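Long-range contacts in probable ss-1,3-N-acetylglucosaminyltransferase (Staphylococcus aureus subsp. aureus N315, PDB 6H21), which is probably a glycosyltransferase, with a family 2 domain of the GT-A clan followed by a TarS-type linker domain: residues L301-S305 with I330-L335; S239-Y244 with H281-K285; V182-N186 with F206-S210. All blocks are in the same frame, centred on the assembly; numbering follows the deposited sequence.

Contact 1: residues L301-S305 with I330-L335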
loop_
_atom_site.group_PDB
_atom_site.type_symbol
_atom_site.label_atom_id
_atom_site.label_comp_id
_atom_site.label_asym_id
_atom_site.label_seq_id
_atom_site.Cartn_x
_atom_site.Cartn_y
_atom_site.Cartn_z
ATOM N N LEU C 301 -1.246 18.533 2.186
ATOM C CA LEU C 301 -1.670 17.413 2.997
ATOM C C LEU C 301 -1.589 17.787 4.477
ATOM O O LEU C 301 -2.405 17.355 5.218
ATOM C CB LEU C 301 -0.801 16.187 2.717
ATOM C CG LEU C 301 -1.078 14.967 3.596
ATOM C CD1 LEU C 301 -2.511 14.466 3.432
ATOM C CD2 LEU C 301 -0.091 13.855 3.259
ATOM N N ASN C 302 -0.560 18.534 4.881
ATOM C CA ASN C 302 -0.482 19.004 6.262
ATOM C C ASN C 302 -1.758 19.776 6.676
ATOM O O ASN C 302 -2.275 19.551 7.759
ATOM C CB ASN C 302 0.749 19.867 6.508
ATOM C CG ASN C 302 0.966 20.091 7.987
ATOM O OD1 ASN C 302 1.238 19.140 8.726
ATOM N ND2 ASN C 302 0.812 21.327 8.430
ATOM N N ASN C 303 -2.257 20.669 5.817
ATOM C CA ASN C 303 -3.469 21.442 6.104
ATOM C C ASN C 303 -4.690 20.521 6.136
ATOM O O ASN C 303 -5.549 20.674 6.997
ATOM C CB ASN C 303 -3.688 22.561 5.084
ATOM C CG ASN C 303 -2.744 23.723 5.297
ATOM O OD1 ASN C 303 -2.507 24.112 6.437
ATOM N ND2 ASN C 303 -2.198 24.275 4.226
ATOM N N PHE C 304 -4.760 19.587 5.176
ATOM C CA PHE C 304 -5.877 18.649 5.058
ATOM C C PHE C 304 -5.923 17.812 6.339
ATOM O O PHE C 304 -6.979 17.658 6.938
ATOM C CB PHE C 304 -5.716 17.754 3.820
ATOM C CG PHE C 304 -6.953 17.052 3.321
ATOM C CD1 PHE C 304 -8.068 16.887 4.118
ATOM C CD2 PHE C 304 -6.985 16.503 2.039
ATOM C CE1 PHE C 304 -9.192 16.230 3.646
ATOM C CE2 PHE C 304 -8.113 15.856 1.566
ATOM C CZ PHE C 304 -9.220 15.738 2.370
ATOM N N SER C 305 -4.761 17.276 6.729
ATOM C CA SER C 305 -4.616 16.386 7.874
ATOM C C SER C 305 -5.021 17.117 9.164
ATOM O O SER C 305 -5.807 16.635 9.957
ATOM C CB SER C 305 -3.205 15.879 7.968
ATOM O OG SER C 305 -3.082 14.983 9.059
ATOM N N ILE C 330 -4.776 10.298 5.205
ATOM C CA ILE C 330 -4.888 11.756 5.465
ATOM C C ILE C 330 -4.765 12.023 6.966
ATOM O O ILE C 330 -3.998 12.918 7.386
ATOM C CB ILE C 330 -6.166 12.334 4.841
ATOM C CG1 ILE C 330 -6.084 12.239 3.318
ATOM C CG2 ILE C 330 -6.407 13.776 5.316
ATOM C CD1 ILE C 330 -7.399 12.336 2.614
ATOM N N ARG C 331 -5.474 11.239 7.791
ATOM C CA ARG C 331 -5.378 11.416 9.249
ATOM C C ARG C 331 -3.924 11.257 9.709
ATOM O O ARG C 331 -3.487 11.985 10.581
ATOM C CB ARG C 331 -6.274 10.458 10.042
ATOM C CG ARG C 331 -7.764 10.751 9.923
ATOM C CD ARG C 331 -8.590 10.046 10.974
ATOM N NE ARG C 331 -9.989 10.456 10.966
ATOM C CZ ARG C 331 -10.495 11.482 11.630
ATOM N NH1 ARG C 331 -11.796 11.716 11.557
ATOM N NH2 ARG C 331 -9.701 12.275 12.328
ATOM N N GLN C 332 -3.200 10.289 9.128
ATOM C CA GLN C 332 -1.821 9.986 9.537
ATOM C C GLN C 332 -0.824 10.979 8.913
ATOM O O GLN C 332 0.345 10.928 9.254
ATOM C CB GLN C 332 -1.435 8.557 9.125
ATOM C CG GLN C 332 -2.259 7.472 9.819
ATOM C CD GLN C 332 -2.054 7.438 11.312
ATOM O OE1 GLN C 332 -0.984 7.758 11.806
ATOM N NE2 GLN C 332 -3.090 7.089 12.053
ATOM N N ASN C 333 -1.270 11.837 7.983
ATOM C CA ASN C 333 -0.415 12.860 7.336
ATOM C C ASN C 333 0.729 12.141 6.599
ATOM O O ASN C 333 1.876 12.502 6.721
ATOM C CB ASN C 333 0.065 13.911 8.359
ATOM C CG ASN C 333 0.623 15.182 7.747
ATOM O OD1 ASN C 333 0.321 15.539 6.602
ATOM N ND2 ASN C 333 1.409 15.907 8.527
ATOM N N ASP C 334 0.380 11.113 5.810
ATOM C CA ASP C 334 1.334 10.187 5.200
ATOM C C ASP C 334 1.172 10.225 3.678
ATOM O O ASP C 334 0.281 9.585 3.132
ATOM C CB ASP C 334 1.125 8.774 5.744
ATOM C CG ASP C 334 2.227 7.770 5.414
ATOM O OD1 ASP C 334 2.638 7.651 4.235
ATOM O OD2 ASP C 334 2.579 7.021 6.330
ATOM N N LEU C 335 2.025 11.010 3.011
ATOM C CA LEU C 335 1.856 11.281 1.615
ATOM C C LEU C 335 1.989 9.977 0.816
ATOM O O LEU C 335 1.238 9.772 -0.118
ATOM C CB LEU C 335 2.865 12.340 1.159
ATOM C CG LEU C 335 2.829 12.649 -0.339
ATOM C CD1 LEU C 335 1.477 13.206 -0.762
ATOM C CD2 LEU C 335 3.950 13.605 -0.739
#

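Contact 2: residues S239-Y244 with H281-K285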
loop_
_atom_site.group_PDB
_atom_site.type_symbol
_atom_site.label_atom_id
_atom_site.label_comp_id
_atom_site.label_asym_id
_atom_site.label_seq_id
_atom_site.Cartn_x
_atom_site.Cartn_y
_atom_site.Cartn_z
ATOM N N SER C 239 -2.997 26.922 -4.774
ATOM C CA SER C 239 -3.087 27.304 -3.361
ATOM C C SER C 239 -2.320 26.306 -2.470
ATOM O O SER C 239 -1.956 25.205 -2.908
ATOM C CB SER C 239 -4.535 27.445 -2.943
ATOM O OG SER C 239 -5.342 26.415 -3.502
ATOM N N THR C 240 -2.063 26.715 -1.217
ATOM C CA THR C 240 -1.482 25.845 -0.176
ATOM C C THR C 240 -2.601 25.152 0.622
ATOM O O THR C 240 -2.312 24.206 1.374
ATOM C CB THR C 240 -0.541 26.624 0.757
ATOM N N GLY C 241 -3.842 25.647 0.482
ATOM C CA GLY C 241 -5.035 25.085 1.126
ATOM C C GLY C 241 -5.315 25.698 2.492
ATOM O O GLY C 241 -6.239 25.285 3.183
ATOM N N ASN C 242 -4.533 26.710 2.875
ATOM C CA ASN C 242 -4.631 27.325 4.194
ATOM C C ASN C 242 -6.055 27.872 4.420
ATOM O O ASN C 242 -6.718 27.511 5.406
ATOM C CB ASN C 242 -3.587 28.430 4.355
ATOM C CG ASN C 242 -3.039 28.497 5.764
ATOM O OD1 ASN C 242 -3.811 28.525 6.723
ATOM N ND2 ASN C 242 -1.716 28.502 5.893
ATOM N N GLN C 243 -6.504 28.740 3.510
ATOM C CA GLN C 243 -7.821 29.369 3.577
ATOM C C GLN C 243 -8.904 28.319 3.305
ATOM O O GLN C 243 -9.906 28.286 3.980
ATOM C CB GLN C 243 -7.951 30.532 2.585
ATOM C CG GLN C 243 -6.963 31.671 2.811
ATOM C CD GLN C 243 -6.799 32.539 1.581
ATOM N N TYR C 244 -8.677 27.471 2.302
ATOM C CA TYR C 244 -9.630 26.435 1.916
ATOM C C TYR C 244 -9.929 25.506 3.104
ATOM O O TYR C 244 -11.104 25.264 3.432
ATOM C CB TYR C 244 -9.105 25.644 0.721
ATOM C CG TYR C 244 -9.915 24.419 0.378
ATOM C CD1 TYR C 244 -11.239 24.516 -0.026
ATOM C CD2 TYR C 244 -9.353 23.154 0.447
ATOM C CE1 TYR C 244 -11.985 23.392 -0.343
ATOM C CE2 TYR C 244 -10.080 22.017 0.126
ATOM C CZ TYR C 244 -11.393 22.136 -0.291
ATOM O OH TYR C 244 -12.101 21.015 -0.620
ATOM N N HIS C 281 -15.404 14.940 -4.342
ATOM C CA HIS C 281 -15.506 16.146 -5.187
ATOM C C HIS C 281 -14.667 17.313 -4.659
ATOM O O HIS C 281 -14.753 18.393 -5.217
ATOM C CB HIS C 281 -16.975 16.563 -5.328
ATOM C CG HIS C 281 -17.798 15.564 -6.065
ATOM N ND1 HIS C 281 -17.520 15.198 -7.374
ATOM C CD2 HIS C 281 -18.852 14.816 -5.687
ATOM C CE1 HIS C 281 -18.371 14.272 -7.767
ATOM N NE2 HIS C 281 -19.208 14.032 -6.755
ATOM N N GLY C 282 -13.882 17.110 -3.593
ATOM C CA GLY C 282 -13.071 18.173 -3.022
ATOM C C GLY C 282 -12.063 18.769 -4.001
ATOM O O GLY C 282 -11.689 18.167 -5.025
ATOM N N GLN C 283 -11.602 19.979 -3.671
ATOM C CA GLN C 283 -10.473 20.621 -4.381
ATOM C C GLN C 283 -9.231 19.712 -4.344
ATOM O O GLN C 283 -8.881 19.203 -3.296
ATOM C CB GLN C 283 -10.085 21.938 -3.707
ATOM C CG GLN C 283 -10.468 23.204 -4.457
ATOM C CD GLN C 283 -9.410 24.268 -4.225
ATOM O OE1 GLN C 283 -8.464 24.430 -5.005
ATOM N NE2 GLN C 283 -9.527 24.966 -3.108
ATOM N N LYS C 284 -8.563 19.581 -5.496
ATOM C CA LYS C 284 -7.302 18.865 -5.658
ATOM C C LYS C 284 -7.386 17.457 -5.042
ATOM O O LYS C 284 -6.454 16.998 -4.411
ATOM C CB LYS C 284 -6.165 19.664 -5.024
ATOM C CG LYS C 284 -6.023 21.070 -5.571
ATOM C CD LYS C 284 -4.735 21.746 -5.166
ATOM C CE LYS C 284 -4.542 23.061 -5.890
ATOM N NZ LYS C 284 -3.966 24.088 -4.984
ATOM N N LYS C 285 -8.521 16.778 -5.241
ATOM C CA LYS C 285 -8.789 15.529 -4.542
ATOM C C LYS C 285 -7.715 14.482 -4.892
ATOM O O LYS C 285 -7.394 13.648 -4.064
ATOM C CB LYS C 285 -10.193 15.039 -4.883
ATOM C CG LYS C 285 -10.352 14.572 -6.322
ATOM C CD LYS C 285 -11.665 13.861 -6.549
ATOM C CE LYS C 285 -11.933 13.566 -8.006
ATOM N NZ LYS C 285 -13.350 13.834 -8.344
#

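Contact 3: residues V182-N186 with F206-S210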
loop_
_atom_site.group_PDB
_atom_site.type_symbol
_atom_site.label_atom_id
_atom_site.label_comp_id
_atom_site.label_asym_id
_atom_site.label_seq_id
_atom_site.Cartn_x
_atom_site.Cartn_y
_atom_site.Cartn_z
ATOM N N VAL C 182 -34.599 32.687 9.050
ATOM C CA VAL C 182 -33.571 31.734 9.477
ATOM C C VAL C 182 -32.195 32.418 9.390
ATOM O O VAL C 182 -31.353 32.293 10.299
ATOM C CB VAL C 182 -33.635 30.444 8.633
ATOM C CG1 VAL C 182 -32.465 29.516 8.919
ATOM C CG2 VAL C 182 -34.959 29.708 8.803
ATOM N N ILE C 183 -31.965 33.129 8.285
ATOM C CA ILE C 183 -30.725 33.860 8.061
ATOM C C ILE C 183 -30.577 34.965 9.127
ATOM O O ILE C 183 -29.487 35.136 9.675
ATOM C CB ILE C 183 -30.671 34.394 6.610
ATOM C CG1 ILE C 183 -30.408 33.259 5.611
ATOM C CG2 ILE C 183 -29.648 35.513 6.454
ATOM C CD1 ILE C 183 -30.769 33.606 4.183
ATOM N N ASP C 184 -31.667 35.681 9.436
ATOM C CA ASP C 184 -31.645 36.841 10.376
ATOM C C ASP C 184 -31.420 36.380 11.830
ATOM O O ASP C 184 -30.491 36.852 12.507
ATOM C CB ASP C 184 -32.930 37.666 10.297
ATOM C CG ASP C 184 -33.161 38.326 8.949
ATOM O OD1 ASP C 184 -32.192 38.431 8.171
ATOM O OD2 ASP C 184 -34.315 38.722 8.681
ATOM N N LYS C 185 -32.272 35.458 12.295
ATOM C CA LYS C 185 -32.265 34.958 13.667
ATOM C C LYS C 185 -30.901 34.341 14.002
ATOM O O LYS C 185 -30.426 34.478 15.119
ATOM C CB LYS C 185 -33.369 33.913 13.865
ATOM C CG LYS C 185 -34.796 34.444 13.844
ATOM C CD LYS C 185 -35.833 33.335 13.771
ATOM C CE LYS C 185 -37.261 33.819 13.897
ATOM N NZ LYS C 185 -38.110 32.820 14.591
ATOM N N ASN C 186 -30.284 33.663 13.022
ATOM C CA ASN C 186 -29.072 32.866 13.243
ATOM C C ASN C 186 -27.819 33.648 12.828
ATOM O O ASN C 186 -26.717 33.118 12.922
ATOM C CB ASN C 186 -29.175 31.519 12.525
ATOM C CG ASN C 186 -30.286 30.669 13.103
ATOM O OD1 ASN C 186 -30.164 30.183 14.221
ATOM N ND2 ASN C 186 -31.391 30.526 12.392
ATOM N N PHE C 206 -26.999 27.098 7.029
ATOM C CA PHE C 206 -28.434 27.232 6.888
ATOM C C PHE C 206 -29.126 25.906 7.212
ATOM O O PHE C 206 -30.106 25.884 7.975
ATOM C CB PHE C 206 -28.833 27.684 5.485
ATOM C CG PHE C 206 -30.274 28.100 5.381
ATOM C CD1 PHE C 206 -31.267 27.166 5.136
ATOM C CD2 PHE C 206 -30.644 29.423 5.563
ATOM C CE1 PHE C 206 -32.594 27.554 5.045
ATOM C CE2 PHE C 206 -31.975 29.807 5.480
ATOM C CZ PHE C 206 -32.949 28.874 5.227
ATOM N N LEU C 207 -28.639 24.820 6.603
ATOM C CA LEU C 207 -29.223 23.453 6.770
ATOM C C LEU C 207 -29.234 23.033 8.251
ATOM O O LEU C 207 -30.186 22.429 8.716
ATOM C CB LEU C 207 -28.427 22.435 5.935
ATOM C CG LEU C 207 -28.616 22.507 4.420
ATOM C CD1 LEU C 207 -27.595 21.625 3.713
ATOM C CD2 LEU C 207 -30.030 22.113 4.023
ATOM N N MET C 208 -28.161 23.362 8.977
ATOM C CA MET C 208 -27.952 22.942 10.345
ATOM C C MET C 208 -28.823 23.775 11.312
ATOM O O MET C 208 -28.954 23.435 12.485
ATOM C CB MET C 208 -26.472 23.093 10.716
ATOM C CG MET C 208 -25.527 22.111 9.980
ATOM S SD MET C 208 -26.009 20.375 10.169
ATOM C CE MET C 208 -26.763 20.007 8.587
ATOM N N ASN C 209 -29.440 24.844 10.809
ATOM C CA ASN C 209 -30.299 25.709 11.608
ATOM C C ASN C 209 -31.734 25.678 11.072
ATOM O O ASN C 209 -32.525 26.484 11.454
ATOM C CB ASN C 209 -29.738 27.127 11.632
ATOM C CG ASN C 209 -28.532 27.202 12.535
ATOM O OD1 ASN C 209 -28.685 27.172 13.756
ATOM N ND2 ASN C 209 -27.342 27.230 11.957
ATOM N N SER C 210 -32.077 24.714 10.216
ATOM C CA SER C 210 -33.442 24.657 9.679
ATOM C C SER C 210 -33.864 23.196 9.522
ATOM O O SER C 210 -33.027 22.312 9.576
ATOM C CB SER C 210 -33.542 25.415 8.381
ATOM O OG SER C 210 -32.721 24.822 7.386
#

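Contact 1: residues L301-S305 with I330-L335
Ser305 and Asn333 meet where helix 294-308 runs beside the end of helix 324-332, a helical pairing in the region matching the TarS linker family. The second helix finishes in a Schellman motif: Asn333 takes the positive phi of 61°, a conformation asparagine tolerates well. Polar contacts gather at this end. Ser305 OG donates to Ile330 O over 2.8 Å, in the carbonyl plane and at a C=O...donor angle of 158°; the same oxygen accepts Asn333 N, so two donors hold the terminal turn. Asn333 ND2 gives only a weak, bent bond of 3.2 Å to Asn302 OD1. Apolar packing fills the rest. With chi1 at 175°, Leu301 carries CG to 3.4 Å from Asn333 OD1; chi2 then spreads CD1 to 4.1 Å from Ile330 CA and CD2 to 3.9 Å from Leu335 CB. Branched Ile330 turns both arms on Phe304, which also stacks with Phe245. Asp334 OD1 accepts Ala337 N as N-cap of helix 335-344, its side chain about 3 Å from a bound manganese ion. On the Phe304 ring, Ile330 CG2 makes a CH-pi contact 4.0 Å from the centroid, while CD1 reaches Phe304 CE2 at 3.7 Å.

Contact 2: residues S239-Y244 with H281-K285
Tyr244, in the first turn of helix 242-256, lays one ring face against Gln283, and this is the close-packed half of the contact. Gln283 CB makes a CH-pi contact 4.0 Å from the centroid of the Tyr244 ring. The Gln283 chain then bends at chi2 (-146°) and carries NE2 over the same ring to lie 3.5 Å from Tyr244 CG, with amide and ring planes 69° apart. The two side chains run in opposite directions, so the tyrosine hydroxyl arrives at the glutamine backbone: Gln283 N donates to Tyr244 OH over 3.3 Å. A tyrosine suits this place because it offers both a broad face and a polar end; Thr196 packs on it as well. Whereas the Tyr244 ring is buried, the other half of the contact is looser and polar. Lys284 stretches out to exposed Ser239, the first residue modelled after a chain break, and Lys284 NZ donates to Ser239 OG over 3.1 Å. Trp300 of helix 294-308 touches both side chains. Gly282 to Lys285 form a type II beta turn in the loop between helices 264-281 and 294-308 of the TarS-type linker region.

Contact 3: residues V182-N186 with F206-S210
Val182 O is gripped twice by Asn186, near the point where the last turn of helix 180-185 comes up against residues 206-210. The side-chain ND2 of Asn186 donates to Val182 O over 2.7 Å, using a lone pair in the carbonyl plane, and the backbone N of Asn186 reaches the same oxygen at 3.2 Å. Asparagine suits a helix end because its short amide can fold back on the final turn: with CG beside the backbone N (chi1 -65°), ND2 is brought to the carbonyl four residues earlier. In the other segment, Phe206 O also has two donors, Asn209 N and Ser210 OG, which approach from opposite faces of the carbonyl plane; the serine bond is 2.9 Å long. A type I beta turn runs from Leu207 to Ser210. The ends of helices 180-185 and 198-207 lie next to each other beside the GT-A type sheet, where Phe206 packs on Leu134 of strand 134-142. The apolar heart of the meeting is the Phe206 ring. Val182 CG1 makes a CH-pi contact over one face, 3.9 Å from the Phe206 centroid, and Ile183 CG1 comes in plane at the edge, 3.8 Å from Phe206 CE2. Phe178 adds an edge-to-face ring contact. Branched at CB, Val182 brings CB as well as CG1 to Phe206 CE2, at 3.6 and 3.5 Å. Farther out, the amides of Asn186 and Asn209 slide past each other with planes 33° apart; their OD1 atoms, both acceptors, stand 3.4 Å apart without bonding, and Asn209 ND2 turns instead to Glu205 O.

Contacts 1 and 2 are neighbours in the linker region and touch directly: Asn303 ND2, on helix 294-308, probably donates to Thr240 O at 2.9 Å. That helix forms part of contact 1 and also packs on contact 2 through Trp300. Contact 3 stands apart beside the sheet of the GT-A part, its nearest atoms about 17 Å from contact 1 and about 15 Å from contact 2. Contact 1 is mostly buried and combines Leu301, Phe304, Ile330 and Leu335 with a serine-to-carbonyl bond and the amide of Asn333; contact 3 is partly buried, with no hydrogen bond between its segments; contact 2 lies at the surface and joins its segments through a lysine, a serine and a tyrosine hydroxyl.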